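Local atomic coordinates of putative cytoplasmic protein (Salmonella typhimurium LT2, PDB entry 2Q02), a protein that is of unknown function but binds zinc in a xylose isomerase-like TIM barrel, which is consistent with an isomerase role. Residues N71-F76 with E88-D93; E116-A121 with Q155-E160. All blocks are in the same frame, centred on the assembly; numbering follows the deposited sequence.

Contact 1 (N71-F76 with E88-D93); sequences NAVYPF and EGLLRD
The methyl CD1 of L90 lies above the plane of the A72-V73 peptide, offset past the carbonyl oxygen. CD1 of L90 is 3.6 Å from A72 O and 4.0 Å from A72 C. The same methyl meets V73 CG2 at 4.1 Å. Within 71-76, P75 CB sits over the centre of the Y74 ring, 3.9 Å above its plane, a CH-pi type contact across a cis peptide bond. E88 O and G89 CA lie over one face of the R92 guanidinium, both toward its rim. L90 carries the helix side of the contact alone. Its CG stands anti to the carbonyl carbon (chi1 -76°), and its CB leaves the helix toward the strand. V73 runs at a slant to it and offers CG2, the branch beside its backbone N. The packing is purely van der Waals. A72, after a cis peptide bond, points its CB away from the helix. Its side chain is about 6 Å from that of zinc ligand E139. Helix 81-97 packs here on strand 66-73, the first two elements of a beta-alpha-beta unit completed by strand 101-104. V73 makes backbone hydrogen bonds with V103 and C105, and L91 leans on L128 and F129 of helix 115-130.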
ATOM      1  N   ASN A  71      -1.896   3.642  -5.973  1.00 46.49           N
ATOM      2  CA  ASN A  71      -0.475   3.277  -5.977  1.00 46.51           C
ATOM      3  C   ASN A  71       0.056   3.444  -7.396  1.00 47.00           C
ATOM      4  O   ASN A  71      -0.488   2.801  -8.296  1.00 46.61           O
ATOM      5  CB  ASN A  71      -0.277   1.794  -5.626  1.00 45.94           C
ATOM      6  CG  ASN A  71      -0.619   1.471  -4.195  1.00 49.64           C
ATOM      7  OD1 ASN A  71       0.287   1.315  -3.371  1.00 49.53           O
ATOM      8  ND2 ASN A  71      -1.934   1.354  -3.882  1.00 47.71           N
ATOM      9  N   ALA A  72       1.121   4.224  -7.634  1.00 47.17           N
ATOM     10  CA  ALA A  72       1.876   4.998  -6.629  1.00 45.95           C
ATOM     11  C   ALA A  72       2.788   5.928  -7.393  1.00 46.26           C
ATOM     12  O   ALA A  72       3.022   5.702  -8.582  1.00 46.69           O
ATOM     13  CB  ALA A  72       2.709   4.093  -5.732  1.00 44.85           C
ATOM     14  N   VAL A  73       3.271   6.978  -6.722  1.00 46.41           N
ATOM     15  CA  VAL A  73       4.324   7.823  -7.260  1.00 45.57           C
ATOM     16  C   VAL A  73       5.674   7.181  -7.005  1.00 45.87           C
ATOM     17  O   VAL A  73       5.966   6.801  -5.870  1.00 46.24           O
ATOM     18  CB  VAL A  73       4.417   9.162  -6.564  1.00 45.54           C
ATOM     19  CG1 VAL A  73       5.563  10.001  -7.211  1.00 47.81           C
ATOM     20  CG2 VAL A  73       3.092   9.884  -6.606  1.00 47.20           C
ATOM     21  N   TYR A  74       6.525   7.128  -8.032  1.00 45.88           N
ATOM     22  CA  TYR A  74       7.922   6.692  -7.869  1.00 45.67           C
ATOM     23  C   TYR A  74       8.847   7.457  -8.830  1.00 46.00           C
ATOM     24  O   TYR A  74       8.481   7.664  -9.983  1.00 45.88           O
ATOM     25  CB  TYR A  74       8.059   5.161  -8.070  1.00 45.56           C
ATOM     26  CG  TYR A  74       9.516   4.672  -8.067  1.00 46.03           C
ATOM     27  CD1 TYR A  74      10.148   4.340  -6.871  1.00 42.00           C
ATOM     28  CD2 TYR A  74      10.258   4.578  -9.249  1.00 42.00           C
ATOM     29  CE1 TYR A  74      11.466   3.932  -6.836  1.00 42.55           C
ATOM     30  CE2 TYR A  74      11.585   4.183  -9.221  1.00 43.73           C
ATOM     31  CZ  TYR A  74      12.182   3.865  -7.995  1.00 45.90           C
ATOM     32  OH  TYR A  74      13.490   3.466  -7.897  1.00 45.35           O
ATOM     33  N   PRO A  75      10.030   7.923  -8.354  1.00 46.61           N
ATOM     34  CA  PRO A  75      10.518   8.068  -6.971  1.00 46.39           C
ATOM     35  C   PRO A  75      10.190   9.445  -6.387  1.00 45.66           C
ATOM     36  O   PRO A  75      10.669  10.458  -6.885  1.00 45.67           O
ATOM     37  CB  PRO A  75      12.033   7.857  -7.117  1.00 45.50           C
ATOM     38  CG  PRO A  75      12.355   8.352  -8.508  1.00 45.41           C
ATOM     39  CD  PRO A  75      11.068   8.341  -9.319  1.00 47.01           C
ATOM     40  N   PHE A  76       9.397   9.477  -5.321  1.00 45.19           N
ATOM     41  CA  PHE A  76       8.922  10.768  -4.747  1.00 46.36           C
ATOM     42  C   PHE A  76      10.083  11.611  -4.256  1.00 46.46           C
ATOM     43  O   PHE A  76      10.033  12.837  -4.159  1.00 46.87           O
ATOM     44  CB  PHE A  76       7.902  10.539  -3.609  1.00 46.03           C
ATOM     45  CG  PHE A  76       8.513  10.340  -2.240  1.00 44.30           C
ATOM     46  CD1 PHE A  76       8.764  11.422  -1.413  1.00 45.23           C
ATOM     47  CD2 PHE A  76       8.770   9.056  -1.756  1.00 48.24           C
ATOM     48  CE1 PHE A  76       9.297  11.233  -0.129  1.00 47.61           C
ATOM     49  CE2 PHE A  76       9.293   8.852  -0.475  1.00 47.32           C
ATOM     50  CZ  PHE A  76       9.562   9.952   0.332  1.00 48.57           C
ATOM     51  N   GLU A  88       1.374  15.046 -10.650  1.00 44.50           N
ATOM     52  CA  GLU A  88       0.176  15.821 -10.985  1.00 45.58           C
ATOM     53  C   GLU A  88      -0.869  14.977 -11.759  1.00 45.67           C
ATOM     54  O   GLU A  88      -2.090  15.097 -11.547  1.00 46.76           O
ATOM     55  CB  GLU A  88       0.561  17.060 -11.811  1.00 45.84           C
ATOM     56  CG  GLU A  88       1.421  18.111 -11.065  1.00 50.00           C
ATOM     57  CD  GLU A  88       1.823  19.308 -11.937  1.00 47.58           C
ATOM     58  OE1 GLU A  88       1.859  19.132 -13.175  1.00 55.24           O
ATOM     59  OE2 GLU A  88       2.089  20.414 -11.387  1.00 41.07           O
ATOM     60  N   GLY A  89      -0.391  14.138 -12.676  1.00 44.70           N
ATOM     61  CA  GLY A  89      -1.261  13.234 -13.421  1.00 43.61           C
ATOM     62  C   GLY A  89      -1.955  12.254 -12.508  1.00 42.67           C
ATOM     63  O   GLY A  89      -3.130  11.987 -12.676  1.00 42.71           O
ATOM     64  N   LEU A  90      -1.219  11.742 -11.530  1.00 44.11           N
ATOM     65  CA  LEU A  90      -1.763  10.809 -10.554  1.00 44.74           C
ATOM     66  C   LEU A  90      -2.663  11.481  -9.507  1.00 45.47           C
ATOM     67  O   LEU A  90      -3.602  10.846  -8.996  1.00 45.23           O
ATOM     68  CB  LEU A  90      -0.650  10.029  -9.857  1.00 44.87           C
ATOM     69  CG  LEU A  90      -0.009   8.913 -10.678  1.00 47.72           C
ATOM     70  CD1 LEU A  90       1.359   8.494 -10.093  1.00 48.11           C
ATOM     71  CD2 LEU A  90      -0.940   7.700 -10.796  1.00 50.50           C
ATOM     72  N   LEU A  91      -2.374  12.748  -9.182  1.00 45.53           N
ATOM     73  CA  LEU A  91      -3.255  13.553  -8.334  1.00 45.30           C
ATOM     74  C   LEU A  91      -4.598  13.845  -9.008  1.00 45.84           C
ATOM     75  O   LEU A  91      -5.636  13.793  -8.350  1.00 45.36           O
ATOM     76  CB  LEU A  91      -2.558  14.837  -7.896  1.00 45.36           C
ATOM     77  CG  LEU A  91      -1.469  14.626  -6.829  1.00 45.78           C
ATOM     78  CD1 LEU A  91      -0.578  15.854  -6.719  1.00 44.93           C
ATOM     79  CD2 LEU A  91      -2.070  14.276  -5.440  1.00 45.59           C
ATOM     80  N   ARG A  92      -4.588  14.121 -10.313  1.00 44.79           N
ATOM     81  CA  ARG A  92      -5.843  14.219 -11.083  1.00 45.49           C
ATOM     82  C   ARG A  92      -6.631  12.917 -11.048  1.00 46.02           C
ATOM     83  O   ARG A  92      -7.868  12.940 -10.922  1.00 46.64           O
ATOM     84  CB  ARG A  92      -5.588  14.518 -12.568  1.00 44.57           C
ATOM     85  CG  ARG A  92      -5.186  15.919 -12.887  1.00 44.17           C
ATOM     86  CD  ARG A  92      -4.858  16.067 -14.371  1.00 45.27           C
ATOM     87  NE  ARG A  92      -3.530  16.666 -14.509  1.00 54.28           N
ATOM     88  CZ  ARG A  92      -2.531  16.199 -15.256  1.00 48.16           C
ATOM     89  NH1 ARG A  92      -2.678  15.121 -16.011  1.00 55.66           N
ATOM     90  NH2 ARG A  92      -1.373  16.838 -15.268  1.00 52.21           N
ATOM     91  N   ASP A  93      -5.912  11.803 -11.227  1.00 45.40           N
ATOM     92  CA  ASP A  93      -6.512  10.468 -11.228  1.00 45.47           C
ATOM     93  C   ASP A  93      -7.209  10.166  -9.906  1.00 45.62           C
ATOM     94  O   ASP A  93      -8.313   9.622  -9.879  1.00 45.60           O
ATOM     95  CB  ASP A  93      -5.436   9.394 -11.492  1.00 45.09           C
ATOM     96  CG  ASP A  93      -5.037   9.309 -12.950  1.00 46.54           C
ATOM     97  OD1 ASP A  93      -5.778   9.853 -13.809  1.00 39.31           O
ATOM     98  OD2 ASP A  93      -3.980   8.688 -13.232  1.00 46.73           O
TER

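Contact 2 (E116-A121 with Q155-E160); sequences EVTVEA and QQLIRE
V119 and L157 meet at a slant, while T118 crosses L157, and E160 crosses V119, at about a right angle. These four side chains make the contact, and their CB atoms all point toward the opposite helix. L157 sends its two methyls to different partners. Its CD1 meets T118 CG2 at 3.7 Å. Its CD2 meets V119 CG2 at 3.8 Å. T118 offers its methyl because CG2 is anti to the backbone N, which leaves OG1 beside that N (chi1 -67°). OG1 is hydrogen-bonded to OD1 of N77. The hydroxyl of T118 thus goes to N77, and its methyl packs on L157.

V119 touches both L157 and E160. Its CG2 is shared by L157 and by E160, whose OE2 lies 3.6 Å away. The chain of E160 is extended beyond CG and reaches across the valine. The carboxylate of E160 makes no hydrogen bond to the 116-121 segment, so it meets V119 by packing. E160 is exposed, whereas T118, V119 and L157 are buried. The apolar centre of the contact is thus bordered by a charged side chain on its outer side.

V119 and L157 also have the nearest pair of CA atoms, 5.7 Å apart. The segment axes approach to 8.9 Å at an angle of 60°. L157 also touches P115 at the start of helix 115-130, and I158 reaches I122 further along it. Helices 115-130 and 151-161 follow the consecutive barrel strands 101-104 and 135-138. Such packing of successive helices belongs to the outer layer of a TIM barrel, here of the xylose isomerase-like family.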
ATOM      1  N   GLU A 116      17.898  15.545   3.966  1.00 44.95           N
ATOM      2  CA  GLU A 116      17.520  16.952   3.657  1.00 44.90           C
ATOM      3  C   GLU A 116      16.725  17.044   2.371  1.00 44.76           C
ATOM      4  O   GLU A 116      15.736  17.789   2.295  1.00 44.29           O
ATOM      5  CB  GLU A 116      18.728  17.877   3.507  1.00 43.28           C
ATOM      6  CG  GLU A 116      19.630  17.995   4.741  1.00 49.33           C
ATOM      7  CD  GLU A 116      20.823  17.031   4.721  1.00 43.11           C
ATOM      8  OE1 GLU A 116      20.648  15.898   4.231  1.00 37.18           O
ATOM      9  OE2 GLU A 116      21.920  17.416   5.194  1.00 40.88           O
ATOM     10  N   VAL A 117      17.155  16.278   1.365  1.00 44.49           N
ATOM     11  CA  VAL A 117      16.460  16.238   0.079  1.00 44.21           C
ATOM     12  C   VAL A 117      15.089  15.548   0.206  1.00 45.41           C
ATOM     13  O   VAL A 117      14.118  16.011  -0.376  1.00 46.08           O
ATOM     14  CB  VAL A 117      17.323  15.560  -1.013  1.00 44.60           C
ATOM     15  CG1 VAL A 117      16.539  15.284  -2.269  1.00 41.16           C
ATOM     16  CG2 VAL A 117      18.535  16.418  -1.317  1.00 43.69           C
ATOM     17  N   THR A 118      15.008  14.443   0.951  1.00 44.88           N
ATOM     18  CA  THR A 118      13.716  13.793   1.200  1.00 45.05           C
ATOM     19  C   THR A 118      12.740  14.742   1.912  1.00 45.08           C
ATOM     20  O   THR A 118      11.578  14.820   1.554  1.00 45.01           O
ATOM     21  CB  THR A 118      13.848  12.427   1.999  1.00 44.65           C
ATOM     22  OG1 THR A 118      14.512  11.453   1.197  1.00 44.73           O
ATOM     23  CG2 THR A 118      12.503  11.833   2.379  1.00 42.52           C
ATOM     24  N   VAL A 119      13.212  15.431   2.940  1.00 45.20           N
ATOM     25  CA  VAL A 119      12.385  16.387   3.668  1.00 45.17           C
ATOM     26  C   VAL A 119      11.860  17.493   2.730  1.00 46.19           C
ATOM     27  O   VAL A 119      10.650  17.798   2.727  1.00 46.66           O
ATOM     28  CB  VAL A 119      13.158  16.990   4.850  1.00 44.19           C
ATOM     29  CG1 VAL A 119      12.464  18.216   5.388  1.00 44.95           C
ATOM     30  CG2 VAL A 119      13.291  15.965   5.954  1.00 44.13           C
ATOM     31  N   GLU A 120      12.762  18.089   1.942  1.00 45.84           N
ATOM     32  CA  GLU A 120      12.353  19.045   0.925  1.00 45.49           C
ATOM     33  C   GLU A 120      11.288  18.469  -0.019  1.00 45.23           C
ATOM     34  O   GLU A 120      10.323  19.143  -0.373  1.00 45.17           O
ATOM     35  CB  GLU A 120      13.510  19.578   0.072  1.00 46.38           C
ATOM     36  CG  GLU A 120      13.165  20.913  -0.619  1.00 48.78           C
ATOM     37  CD  GLU A 120      12.782  22.031   0.394  1.00 54.95           C
ATOM     38  OE1 GLU A 120      13.306  22.003   1.547  1.00 60.62           O
ATOM     39  OE2 GLU A 120      11.964  22.929   0.054  1.00 56.23           O
ATOM     40  N   ALA A 121      11.448  17.225  -0.429  1.00 44.28           N
ATOM     41  CA  ALA A 121      10.445  16.597  -1.303  1.00 43.96           C
ATOM     42  C   ALA A 121       9.077  16.438  -0.616  1.00 44.90           C
ATOM     43  O   ALA A 121       8.024  16.631  -1.225  1.00 45.78           O
ATOM     44  CB  ALA A 121      10.940  15.232  -1.822  1.00 43.31           C
ATOM     45  N   GLN A 155       8.752   8.587   9.568  1.00 45.32           N
ATOM     46  CA  GLN A 155       7.871   9.383  10.420  1.00 45.80           C
ATOM     47  C   GLN A 155       8.592  10.641  10.936  1.00 45.52           C
ATOM     48  O   GLN A 155       8.005  11.712  11.047  1.00 45.97           O
ATOM     49  CB  GLN A 155       7.337   8.553  11.600  1.00 44.71           C
ATOM     50  CG  GLN A 155       6.343   7.499  11.204  1.00 44.08           C
ATOM     51  CD  GLN A 155       5.753   6.728  12.393  1.00 46.55           C
ATOM     52  OE1 GLN A 155       6.401   6.537  13.438  1.00 46.51           O
ATOM     53  NE2 GLN A 155       4.503   6.289  12.233  1.00 43.86           N
ATOM     54  N   GLN A 156       9.878  10.502  11.220  1.00 45.82           N
ATOM     55  CA  GLN A 156      10.674  11.627  11.699  1.00 46.78           C
ATOM     56  C   GLN A 156      10.811  12.715  10.636  1.00 45.13           C
ATOM     57  O   GLN A 156      10.686  13.910  10.932  1.00 44.51           O
ATOM     58  CB  GLN A 156      12.057  11.153  12.132  1.00 46.02           C
ATOM     59  CG  GLN A 156      12.762  12.147  13.011  1.00 49.41           C
ATOM     60  CD  GLN A 156      14.221  11.815  13.204  1.00 48.56           C
ATOM     61  OE1 GLN A 156      14.576  10.818  13.857  1.00 47.09           O
ATOM     62  NE2 GLN A 156      15.084  12.647  12.629  1.00 46.07           N
ATOM     63  N   LEU A 157      11.082  12.289   9.412  1.00 45.43           N
ATOM     64  CA  LEU A 157      11.268  13.210   8.296  1.00 45.57           C
ATOM     65  C   LEU A 157       9.982  13.983   8.006  1.00 45.68           C
ATOM     66  O   LEU A 157      10.023  15.189   7.758  1.00 45.71           O
ATOM     67  CB  LEU A 157      11.741  12.433   7.052  1.00 44.99           C
ATOM     68  CG  LEU A 157      13.130  11.762   7.166  1.00 43.89           C
ATOM     69  CD1 LEU A 157      13.530  11.206   5.847  1.00 42.69           C
ATOM     70  CD2 LEU A 157      14.245  12.712   7.682  1.00 43.80           C
ATOM     71  N   ILE A 158       8.853  13.274   8.047  1.00 45.39           N
ATOM     72  CA  ILE A 158       7.525  13.881   7.881  1.00 45.39           C
ATOM     73  C   ILE A 158       7.290  14.997   8.923  1.00 46.25           C
ATOM     74  O   ILE A 158       6.829  16.101   8.580  1.00 44.49           O
ATOM     75  CB  ILE A 158       6.408  12.783   7.902  1.00 45.97           C
ATOM     76  CG1 ILE A 158       6.430  12.026   6.563  1.00 45.21           C
ATOM     77  CG2 ILE A 158       5.011  13.350   8.139  1.00 42.26           C
ATOM     78  CD1 ILE A 158       5.627  10.749   6.531  1.00 45.88           C
ATOM     79  N   ARG A 159       7.639  14.715  10.177  1.00 45.80           N
ATOM     80  CA  ARG A 159       7.541  15.718  11.240  1.00 46.02           C
ATOM     81  C   ARG A 159       8.433  16.917  10.987  1.00 45.96           C
ATOM     82  O   ARG A 159       8.029  18.052  11.205  1.00 46.66           O
ATOM     83  CB  ARG A 159       7.892  15.137  12.608  1.00 45.97           C
ATOM     84  CG  ARG A 159       6.941  14.079  13.123  1.00 46.25           C
ATOM     85  CD  ARG A 159       7.101  13.878  14.605  1.00 47.69           C
ATOM     86  NE  ARG A 159       8.431  13.363  14.969  1.00 52.32           N
ATOM     87  CZ  ARG A 159       8.786  12.073  14.990  1.00 46.19           C
ATOM     88  NH1 ARG A 159       7.928  11.124  14.645  1.00 46.77           N
ATOM     89  NH2 ARG A 159      10.015  11.733  15.357  1.00 44.50           N
ATOM     90  N   GLU A 160       9.652  16.676  10.536  1.00 46.20           N
ATOM     91  CA  GLU A 160      10.578  17.763  10.257  1.00 46.86           C
ATOM     92  C   GLU A 160      10.082  18.643   9.105  1.00 45.37           C
ATOM     93  O   GLU A 160      10.268  19.862   9.110  1.00 45.44           O
ATOM     94  CB  GLU A 160      11.917  17.147   9.908  1.00 49.51           C
ATOM     95  CG  GLU A 160      13.048  18.094   9.813  1.00 49.57           C
ATOM     96  CD  GLU A 160      14.291  17.354   9.430  1.00 56.82           C
ATOM     97  OE1 GLU A 160      14.537  16.259  10.013  1.00 53.54           O
ATOM     98  OE2 GLU A 160      15.006  17.870   8.544  1.00 61.75           O
TER

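Overall arrangement
Both segments of contact 1 precede those of contact 2 in the chain. Their centres are about 18 Å apart. Contact 1 joins a barrel strand to the helix that follows it, close to the zinc ligands E139 and E245. Contact 2 lies further out and joins two helices of the outer layer. F76, in segment 71-76, touches contact 2 directly, although it does not meet 88-93. Its O is 3.5 Å from A121 CB, and its CZ is 4.0 Å from T118 CG2. Helix 115-130 is shared ground, since L91 of segment 88-93 also packs on it. Together the contacts run from the barrel wall to its helical surround, within one xylose isomerase-like TIM barrel.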